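Local coordinates for CBS domain protein/ACT domain protein (Thermotoga maritima, PDB 1VR9) that is of unknown function but combines two CBS domains with an ACT domain, consistent with a regulatory role, possibly in magnesium binding or transport, at residues Q43-C47 / V59-E63; L80-V85 / L97-E103; W18-F23 / L115-V119. One frame throughout, in Å; residues are numbered along the deposited sequence. Where two conformers were deposited one is given.

Contact 1: Q43-C47 / V59-E63; sequences QTNEC and VVNKE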
loop_
_atom_site.group_PDB
_atom_site.type_symbol
_atom_site.label_atom_id
_atom_site.label_comp_id
_atom_site.label_asym_id
_atom_site.label_seq_id
_atom_site.Cartn_x
_atom_site.Cartn_y
_atom_site.Cartn_z
ATOM N N GLN A 43 3.468 -5.699 -11.515
ATOM C CA GLN A 43 3.239 -7.137 -11.568
ATOM C C GLN A 43 2.646 -7.621 -10.253
ATOM O O GLN A 43 3.163 -8.567 -9.621
ATOM C CB GLN A 43 4.540 -7.875 -11.888
ATOM C CG GLN A 43 5.224 -7.364 -13.159
ATOM C CD GLN A 43 6.362 -8.225 -13.622
ATOM O OE1 GLN A 43 7.516 -7.789 -13.629
ATOM N NE2 GLN A 43 6.056 -9.461 -14.026
ATOM N N THR A 44 1.552 -6.974 -9.849
ATOM C CA THR A 44 0.984 -7.166 -8.539
ATOM C C THR A 44 -0.572 -7.077 -8.568
ATOM O O THR A 44 -1.155 -6.879 -9.632
ATOM C CB THR A 44 1.612 -6.169 -7.568
ATOM O OG1 THR A 44 1.258 -6.504 -6.215
ATOM C CG2 THR A 44 1.146 -4.729 -7.892
ATOM N N ASN A 45 -1.212 -7.307 -7.422
ATOM C CA ASN A 45 -2.673 -7.325 -7.312
ATOM C C ASN A 45 -3.183 -6.376 -6.200
ATOM O O ASN A 45 -4.286 -6.570 -5.672
ATOM C CB ASN A 45 -3.194 -8.727 -7.050
ATOM C CG ASN A 45 -2.589 -9.354 -5.815
ATOM O OD1 ASN A 45 -1.771 -8.737 -5.127
ATOM N ND2 ASN A 45 -2.978 -10.600 -5.537
ATOM N N GLU A 46 -2.354 -5.400 -5.856
ATOM C CA GLU A 46 -2.691 -4.352 -4.873
ATOM C C GLU A 46 -2.295 -2.986 -5.445
ATOM O O GLU A 46 -1.274 -2.866 -6.129
ATOM C CB GLU A 46 -1.889 -4.571 -3.587
ATOM C CG GLU A 46 -2.108 -3.472 -2.534
ATOM C CD GLU A 46 -1.082 -3.472 -1.412
ATOM O OE1 GLU A 46 -0.197 -4.314 -1.449
ATOM O OE2 GLU A 46 -1.204 -2.657 -0.478
ATOM N N CYS A 47 -3.087 -1.945 -5.132
ATOM C CA CYS A 47 -2.756 -0.573 -5.453
ATOM C C CYS A 47 -3.060 0.237 -4.206
ATOM O O CYS A 47 -4.140 0.072 -3.633
ATOM C CB CYS A 47 -3.624 -0.081 -6.605
ATOM S SG CYS A 47 -2.944 1.347 -7.423
ATOM N N VAL A 59 -6.475 0.617 0.143
ATOM C CA VAL A 59 -5.867 -0.109 -0.944
ATOM C C VAL A 59 -6.989 -0.646 -1.828
ATOM O O VAL A 59 -8.108 -0.850 -1.351
ATOM C CB VAL A 59 -4.968 -1.264 -0.414
ATOM C CG1 VAL A 59 -3.982 -0.762 0.642
ATOM C CG2 VAL A 59 -5.792 -2.356 0.150
ATOM N N VAL A 60 -6.694 -0.839 -3.103
ATOM C CA VAL A 60 -7.588 -1.538 -4.027
ATOM C C VAL A 60 -6.987 -2.904 -4.333
ATOM O O VAL A 60 -5.813 -3.005 -4.670
ATOM C CB VAL A 60 -7.792 -0.762 -5.339
ATOM C CG1 VAL A 60 -8.607 -1.556 -6.330
ATOM C CG2 VAL A 60 -8.485 0.537 -5.038
ATOM N N ASN A 61 -7.799 -3.941 -4.158
ATOM C CA ASN A 61 -7.415 -5.329 -4.501
ATOM C C ASN A 61 -7.913 -5.646 -5.923
ATOM O O ASN A 61 -9.071 -5.395 -6.235
ATOM C CB ASN A 61 -8.046 -6.304 -3.497
ATOM C CG ASN A 61 -7.622 -6.024 -2.060
ATOM O OD1 ASN A 61 -6.489 -6.311 -1.664
ATOM N ND2 ASN A 61 -8.528 -5.467 -1.280
ATOM N N LYS A 62 -7.042 -6.200 -6.771
ATOM C CA LYS A 62 -7.358 -6.512 -8.185
ATOM C C LYS A 62 -8.647 -7.297 -8.390
ATOM O O LYS A 62 -9.393 -7.034 -9.327
ATOM C CB LYS A 62 -6.183 -7.282 -8.836
ATOM C CG LYS A 62 -6.363 -7.616 -10.314
ATOM C CD LYS A 62 -5.031 -8.053 -10.927
ATOM C CE LYS A 62 -5.161 -8.482 -12.379
ATOM N NZ LYS A 62 -3.895 -9.073 -12.886
ATOM N N GLU A 63 -8.894 -8.274 -7.512
ATOM C CA GLU A 63 -10.063 -9.153 -7.618
ATOM C C GLU A 63 -11.368 -8.362 -7.556
ATOM O O GLU A 63 -12.361 -8.742 -8.185
ATOM C CB GLU A 63 -10.050 -10.213 -6.500
ATOM C CG GLU A 63 -10.214 -9.604 -5.099
ATOM C CD GLU A 63 -10.254 -10.622 -3.963
ATOM O OE1 GLU A 63 -10.342 -11.852 -4.208
ATOM O OE2 GLU A 63 -10.202 -10.164 -2.795
HETATM O O HOH W 1 -1.552 -7.162 -12.195
#
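Cys47 and Val60 face each other as the hydrogen-bonded pair of an antiparallel ladder, the start of the beta hairpin formed by strands 46-50 and 56-61 in the first CBS domain. Their two backbone bonds are the tight part of the contact: Val60 N reaches Cys47 O at 2.8 Å, and Cys47 N returns to Val60 O at 3.0 Å. The Cys47 and Val60 side chains share one face of the sheet, the one turned to helix 32-41, where both touch Cys35. On the other face lies Glu46. Its CG stands anti to the backbone N (chi1 176°) and the extended chain carries the carboxylate across Val59, OE2 lying 3.5 Å from Val59 CG1. The other oxygen, OE1, accepts from the backbone N of Tyr105, so a buried acid is tied to the second CBS domain, although the carboxylate of Glu103 sits close by.

Toward the solvent the pairing frays. Lys62 N still donates to Asn45 O at 3.0 Å in a nearly straight bond, but it comes from well above the carbonyl plane, as the chain turns into a 3-10 segment. The side chains of Asn45 and Lys62 meet at their CB atoms, 3.8 Å apart, before their ends diverge. The extended lysine runs back along the loop, and a water links its end to the main chain, donating to Thr44 O and accepting from Lys62 NZ. Main-chain bonds thus fix the register, while the proximity of Glu103 to Glu46 would probably raise the proton affinity of one of these carboxylates.

Contact 2: L80-V85 / L97-E103; sequences LPDFFV and LFLEHQE
The rings of Phe83 and His101 meet as an offset edge-to-face pair, planes at 88° and centroids 5.7 Å apart, with the imidazole edge directed at the phenyl face. One face of the imidazole takes a CH-pi contact from Leu80, whose CD2 stands 3.8 Å from the ring centroid and displaced toward the rim. At the edge of the phenyl ring, in its plane, lies Leu97 O, 3.4 Å from Phe83 CE1; Phe98 CD1 also approaches near that plane.

Both segments belong to the second CBS domain: a type I beta turn, Leu80 to Phe83, leads into strand 85-86 and packs against the end of helix 91-100. The Phe83 CG is anti to the backbone N (chi1 -176°), which carries the ring in between Leu97, His101 and Glu103. His101 is the first residue to leave helical geometry, yet its N still bonds to Leu97 O, so this one carbonyl oxygen both closes the last helical turn and meets the phenyl edge. Glu103 crosses the ring obliquely with its aliphatic part, CB being 3.6 Å from Phe83 CE2. Its bent chain then turns the carboxylate toward Leu80. Strand 105-109 supplies further neighbours for Phe83 in Leu106 and Pro107.

Farther along the loop the side-chain packing is aliphatic, where Leu97 and Val85 run alongside one another, pointing opposite ways. Leu97 branches over the backbone there: CD1 lies 3.6 Å from Phe84 O, and CD2 comes to 3.7 Å from Val85 CG1.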
loop_
_atom_site.group_PDB
_atom_site.type_symbol
_atom_site.label_atom_id
_atom_site.label_comp_id
_atom_site.label_asym_id
_atom_site.label_seq_id
_atom_site.Cartn_x
_atom_site.Cartn_y
_atom_site.Cartn_z
ATOM N N LEU A 80 -9.508 -1.641 3.384
ATOM C CA LEU A 80 -8.420 -1.603 4.375
ATOM C C LEU A 80 -7.944 -0.187 4.744
ATOM O O LEU A 80 -6.738 0.107 4.684
ATOM C CB LEU A 80 -7.221 -2.433 3.892
ATOM C CG LEU A 80 -7.478 -3.884 3.479
ATOM C CD1 LEU A 80 -6.191 -4.609 3.145
ATOM C CD2 LEU A 80 -8.237 -4.585 4.618
ATOM N N PRO A 81 -8.875 0.679 5.174
ATOM C CA PRO A 81 -8.459 2.012 5.595
ATOM C C PRO A 81 -7.532 2.017 6.822
ATOM O O PRO A 81 -6.903 3.047 7.080
ATOM C CB PRO A 81 -9.786 2.723 5.911
ATOM C CG PRO A 81 -10.765 1.663 6.101
ATOM C CD PRO A 81 -10.331 0.483 5.313
ATOM N N ASP A 82 -7.475 0.909 7.563
ATOM C CA ASP A 82 -6.683 0.827 8.799
ATOM C C ASP A 82 -5.321 0.172 8.592
ATOM O O ASP A 82 -4.574 -0.018 9.565
ATOM C CB ASP A 82 -7.458 0.069 9.893
ATOM C CG ASP A 82 -8.870 0.616 10.107
ATOM O OD1 ASP A 82 -9.024 1.822 10.451
ATOM O OD2 ASP A 82 -9.847 -0.156 9.937
ATOM N N PHE A 83 -4.999 -0.172 7.336
ATOM C CA PHE A 83 -3.785 -0.934 7.000
ATOM C C PHE A 83 -2.640 0.028 6.677
ATOM O O PHE A 83 -2.424 0.408 5.529
ATOM C CB PHE A 83 -4.051 -1.899 5.830
ATOM C CG PHE A 83 -2.898 -2.788 5.489
ATOM C CD1 PHE A 83 -2.486 -3.805 6.362
ATOM C CD2 PHE A 83 -2.245 -2.676 4.252
ATOM C CE1 PHE A 83 -1.432 -4.649 6.030
ATOM C CE2 PHE A 83 -1.224 -3.510 3.922
ATOM C CZ PHE A 83 -0.798 -4.507 4.824
ATOM N N PHE A 84 -1.915 0.428 7.720
ATOM C CA PHE A 84 -0.805 1.353 7.580
ATOM C C PHE A 84 0.093 1.260 8.813
ATOM O O PHE A 84 -0.324 0.771 9.859
ATOM C CB PHE A 84 -1.315 2.813 7.447
ATOM C CG PHE A 84 -2.034 3.324 8.672
ATOM C CD1 PHE A 84 -1.333 3.840 9.746
ATOM C CD2 PHE A 84 -3.416 3.244 8.764
ATOM C CE1 PHE A 84 -1.992 4.279 10.883
ATOM C CE2 PHE A 84 -4.079 3.678 9.867
ATOM C CZ PHE A 84 -3.379 4.201 10.943
ATOM N N VAL A 85 1.311 1.767 8.675
ATOM C CA VAL A 85 2.171 2.059 9.830
ATOM C C VAL A 85 2.722 3.488 9.699
ATOM O O VAL A 85 2.651 4.063 8.634
ATOM C CB VAL A 85 3.325 1.046 9.975
ATOM C CG1 VAL A 85 2.768 -0.298 10.323
ATOM C CG2 VAL A 85 4.206 0.976 8.725
ATOM N N LEU A 97 0.926 -5.778 11.392
ATOM C CA LEU A 97 0.051 -5.419 10.266
ATOM C C LEU A 97 0.068 -6.507 9.186
ATOM O O LEU A 97 -0.984 -6.843 8.644
ATOM C CB LEU A 97 0.434 -4.087 9.631
ATOM C CG LEU A 97 0.006 -2.791 10.326
ATOM C CD1 LEU A 97 -1.499 -2.607 10.231
ATOM C CD2 LEU A 97 0.431 -2.765 11.761
ATOM N N PHE A 98 1.248 -7.033 8.852
ATOM C CA PHE A 98 1.327 -8.117 7.859
ATOM C C PHE A 98 0.630 -9.398 8.346
ATOM O O PHE A 98 0.081 -10.149 7.543
ATOM C CB PHE A 98 2.769 -8.410 7.393
ATOM C CG PHE A 98 3.357 -7.357 6.455
ATOM C CD1 PHE A 98 2.785 -7.102 5.212
ATOM C CD2 PHE A 98 4.549 -6.701 6.779
ATOM C CE1 PHE A 98 3.351 -6.195 4.333
ATOM C CE2 PHE A 98 5.109 -5.786 5.923
ATOM C CZ PHE A 98 4.513 -5.510 4.698
ATOM N N LEU A 99 0.626 -9.632 9.645
ATOM C CA LEU A 99 -0.135 -10.749 10.219
ATOM C C LEU A 99 -1.632 -10.564 9.992
ATOM O O LEU A 99 -2.354 -11.532 9.727
ATOM C CB LEU A 99 0.159 -10.891 11.702
ATOM C CG LEU A 99 -0.659 -11.981 12.406
ATOM C CD1 LEU A 99 -0.231 -13.349 11.924
ATOM C CD2 LEU A 99 -0.500 -11.855 13.911
ATOM N N GLU A 100 -2.106 -9.322 10.111
ATOM C CA GLU A 100 -3.497 -8.989 9.814
ATOM C C GLU A 100 -3.848 -9.148 8.330
ATOM O O GLU A 100 -4.874 -9.773 8.001
ATOM C CB GLU A 100 -3.831 -7.563 10.281
ATOM C CG GLU A 100 -3.932 -7.415 11.807
ATOM C CD GLU A 100 -4.149 -5.983 12.266
ATOM O OE1 GLU A 100 -4.664 -5.156 11.482
ATOM O OE2 GLU A 100 -3.805 -5.670 13.429
ATOM N N HIS A 101 -2.983 -8.621 7.444
ATOM C CA HIS A 101 -3.185 -8.682 5.994
ATOM C C HIS A 101 -1.863 -8.847 5.236
ATOM O O HIS A 101 -0.985 -7.962 5.292
ATOM C CB HIS A 101 -3.864 -7.394 5.530
ATOM C CG HIS A 101 -5.148 -7.092 6.243
ATOM N ND1 HIS A 101 -6.318 -7.776 5.997
ATOM C CD2 HIS A 101 -5.446 -6.158 7.174
ATOM C CE1 HIS A 101 -7.278 -7.289 6.762
ATOM N NE2 HIS A 101 -6.780 -6.300 7.482
ATOM N N GLN A 102 -1.712 -9.950 4.496
ATOM C CA GLN A 102 -0.434 -10.219 3.794
ATOM C C GLN A 102 -0.361 -9.554 2.406
ATOM O O GLN A 102 -0.174 -10.211 1.366
ATOM C CB GLN A 102 -0.167 -11.720 3.685
ATOM C CG GLN A 102 0.012 -12.430 5.031
ATOM C CD GLN A 102 -1.281 -12.918 5.637
ATOM O OE1 GLN A 102 -2.001 -13.728 5.052
ATOM N NE2 GLN A 102 -1.570 -12.451 6.851
ATOM N N GLU A 103 -0.495 -8.245 2.391
ATOM C CA GLU A 103 -0.480 -7.476 1.162
ATOM C C GLU A 103 0.980 -7.299 0.783
ATOM O O GLU A 103 1.836 -7.270 1.665
ATOM C CB GLU A 103 -1.115 -6.103 1.402
ATOM C CG GLU A 103 -2.599 -6.100 1.726
ATOM C CD GLU A 103 -3.480 -6.453 0.553
ATOM O OE1 GLU A 103 -3.091 -6.210 -0.612
ATOM O OE2 GLU A 103 -4.574 -7.022 0.798
#

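Contact 3: W18-F23 / L115-V119; sequences WVTQDF and LKGAV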
loop_
_atom_site.group_PDB
_atom_site.type_symbol
_atom_site.label_atom_id
_atom_site.label_comp_id
_atom_site.label_asym_id
_atom_site.label_seq_id
_atom_site.Cartn_x
_atom_site.Cartn_y
_atom_site.Cartn_z
ATOM N N TRP A 18 13.340 1.284 5.751
ATOM C CA TRP A 18 12.937 0.286 4.756
ATOM C C TRP A 18 11.869 0.805 3.769
ATOM O O TRP A 18 11.389 0.065 2.911
ATOM C CB TRP A 18 12.449 -0.976 5.486
ATOM C CG TRP A 18 13.503 -1.573 6.394
ATOM C CD1 TRP A 18 13.674 -1.318 7.727
ATOM C CD2 TRP A 18 14.544 -2.484 6.026
ATOM N NE1 TRP A 18 14.747 -2.017 8.207
ATOM C CE2 TRP A 18 15.307 -2.735 7.185
ATOM C CE3 TRP A 18 14.922 -3.096 4.821
ATOM C CZ2 TRP A 18 16.411 -3.595 7.185
ATOM C CZ3 TRP A 18 16.015 -3.941 4.814
ATOM C CH2 TRP A 18 16.763 -4.178 5.995
ATOM N N VAL A 19 11.496 2.072 3.883
ATOM C CA VAL A 19 10.483 2.650 2.993
ATOM C C VAL A 19 10.968 2.778 1.554
ATOM O O VAL A 19 12.099 3.205 1.308
ATOM C CB VAL A 19 10.031 4.038 3.482
ATOM C CG1 VAL A 19 9.146 4.720 2.462
ATOM C CG2 VAL A 19 9.313 3.903 4.796
ATOM N N THR A 20 10.079 2.460 0.619
ATOM C CA THR A 20 10.323 2.644 -0.809
ATOM C C THR A 20 9.300 3.606 -1.405
ATOM O O THR A 20 8.165 3.713 -0.899
ATOM C CB THR A 20 10.276 1.296 -1.585
ATOM O OG1 THR A 20 10.710 1.499 -2.944
ATOM C CG2 THR A 20 8.881 0.633 -1.575
ATOM N N GLN A 21 9.697 4.282 -2.484
ATOM C CA GLN A 21 8.747 5.040 -3.319
ATOM C C GLN A 21 8.349 4.251 -4.569
ATOM O O GLN A 21 7.496 4.685 -5.351
ATOM C CB GLN A 21 9.332 6.411 -3.690
ATOM C CG GLN A 21 9.756 7.243 -2.494
ATOM C CD GLN A 21 8.628 7.519 -1.516
ATOM O OE1 GLN A 21 7.501 7.762 -1.913
ATOM N NE2 GLN A 21 8.940 7.498 -0.235
ATOM N N ASP A 22 8.934 3.066 -4.728
ATOM C CA ASP A 22 8.702 2.210 -5.886
ATOM C C ASP A 22 7.571 1.236 -5.529
ATOM O O ASP A 22 7.798 0.075 -5.158
ATOM C CB ASP A 22 10.026 1.497 -6.250
ATOM C CG ASP A 22 10.124 1.102 -7.732
ATOM O OD1 ASP A 22 9.154 1.305 -8.500
ATOM O OD2 ASP A 22 11.197 0.587 -8.127
ATOM N N PHE A 23 6.331 1.724 -5.628
ATOM C CA PHE A 23 5.138 0.934 -5.325
ATOM C C PHE A 23 3.927 1.447 -6.105
ATOM O O PHE A 23 3.919 2.625 -6.525
ATOM C CB PHE A 23 4.844 0.996 -3.823
ATOM C CG PHE A 23 4.418 2.346 -3.337
ATOM C CD1 PHE A 23 5.361 3.302 -2.981
ATOM C CD2 PHE A 23 3.076 2.661 -3.178
ATOM C CE1 PHE A 23 4.987 4.554 -2.534
ATOM C CE2 PHE A 23 2.701 3.919 -2.715
ATOM C CZ PHE A 23 3.645 4.854 -2.392
ATOM N N LEU A 115 0.377 10.009 3.016
ATOM C CA LEU A 115 1.142 8.894 2.486
ATOM C C LEU A 115 2.594 9.297 2.203
ATOM O O LEU A 115 2.853 10.247 1.458
ATOM C CB LEU A 115 0.490 8.386 1.195
ATOM C CG LEU A 115 1.013 7.080 0.614
ATOM C CD1 LEU A 115 0.867 5.940 1.622
ATOM C CD2 LEU A 115 0.241 6.757 -0.643
ATOM N N LYS A 116 3.543 8.594 2.817
ATOM C CA LYS A 116 4.972 8.923 2.676
ATOM C C LYS A 116 5.775 7.871 1.898
ATOM O O LYS A 116 6.960 8.092 1.589
ATOM C CB LYS A 116 5.588 9.097 4.058
ATOM C CG LYS A 116 5.000 10.276 4.849
ATOM C CD LYS A 116 5.014 11.600 4.084
ATOM C CE LYS A 116 6.403 12.026 3.642
ATOM N NZ LYS A 116 6.466 13.502 3.391
ATOM N N GLY A 117 5.129 6.767 1.588
ATOM C CA GLY A 117 5.764 5.620 0.910
ATOM C C GLY A 117 5.097 4.319 1.303
ATOM O O GLY A 117 3.952 4.307 1.811
ATOM N N ALA A 118 5.796 3.224 1.045
ATOM C CA ALA A 118 5.369 1.900 1.482
ATOM C C ALA A 118 6.567 1.083 1.934
ATOM O O ALA A 118 7.708 1.362 1.553
ATOM C CB ALA A 118 4.692 1.171 0.374
ATOM N N VAL A 119 6.275 0.060 2.722
ATOM C CA VAL A 119 7.222 -1.032 3.009
ATOM C C VAL A 119 6.747 -2.245 2.217
ATOM O O VAL A 119 5.624 -2.744 2.433
ATOM C CB VAL A 119 7.294 -1.375 4.517
ATOM C CG1 VAL A 119 8.255 -2.575 4.769
ATOM C CG2 VAL A 119 7.759 -0.195 5.309
HETATM O O HOH W 2 4.307 8.478 -1.054
#
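Thr20 and Ala118 pair through both of their backbone polar groups. Thr20 N gives a nearly linear bond (175°) to Ala118 O at 2.8 Å, and Ala118 N returns one to Thr20 O at 3.1 Å, making a single antiparallel bridge of the hydrogen-bonded kind. One residue on, the side chain of Gln21 takes over the pairing. Bent at chi2 (-58°), it brings NE2 to Lys116 O at 2.8 Å, with the acceptor in the plane of the amide; OE1 takes a weak bond from a water that also donates weakly to Leu115 O. The Thr20 hydroxyl oxygen is used locally, accepting from Asp22 N in an ST turn, while Asp22 OD1 bonds to the hydroxyl of Tyr42.

Apolar contacts lie beside these bonds. Ala118 CB sits over one face of the Phe23 ring, 4.1 Å from its centroid, and Ile48 of the first CBS domain touches both residues. Gly117 CA lies close against Val19 CG1, at 3.8 Å, and against Thr20 O, and its backbone takes up angles, phi being positive, that glycine adopts readily. With Lys116 it faces Val108 in a classic beta bulge. The 18-23 segment thus adds one bridge to the outermost strand, 115-120, of the sheet that contains 105-109, consistent with the CBS pair, or Bateman module, whose two domains pack together through their sheets.

Contacts 1 and 2 are successive along the chain and touch where Glu46 and Val59 meet Glu103 and Leu80; contact 3 closes a long loop around both. All three are partly buried: contact 1 runs from buried Cys47 and Val60 to exposed Asn45 and Lys62, contact 2 centres on buried Phe83 and Leu97, and contact 3 sets buried Phe23 and Ala118 beside exposed Gln21. Contact 1 joins hairpin strands of the first CBS domain by backbone pairing, contact 2 fits a turn to a helix end with rings and aliphatic groups in the second, and contact 3 links the two with one bridge and a side-chain amide bond. It meets contact 2 where Phe98 packs on Val119.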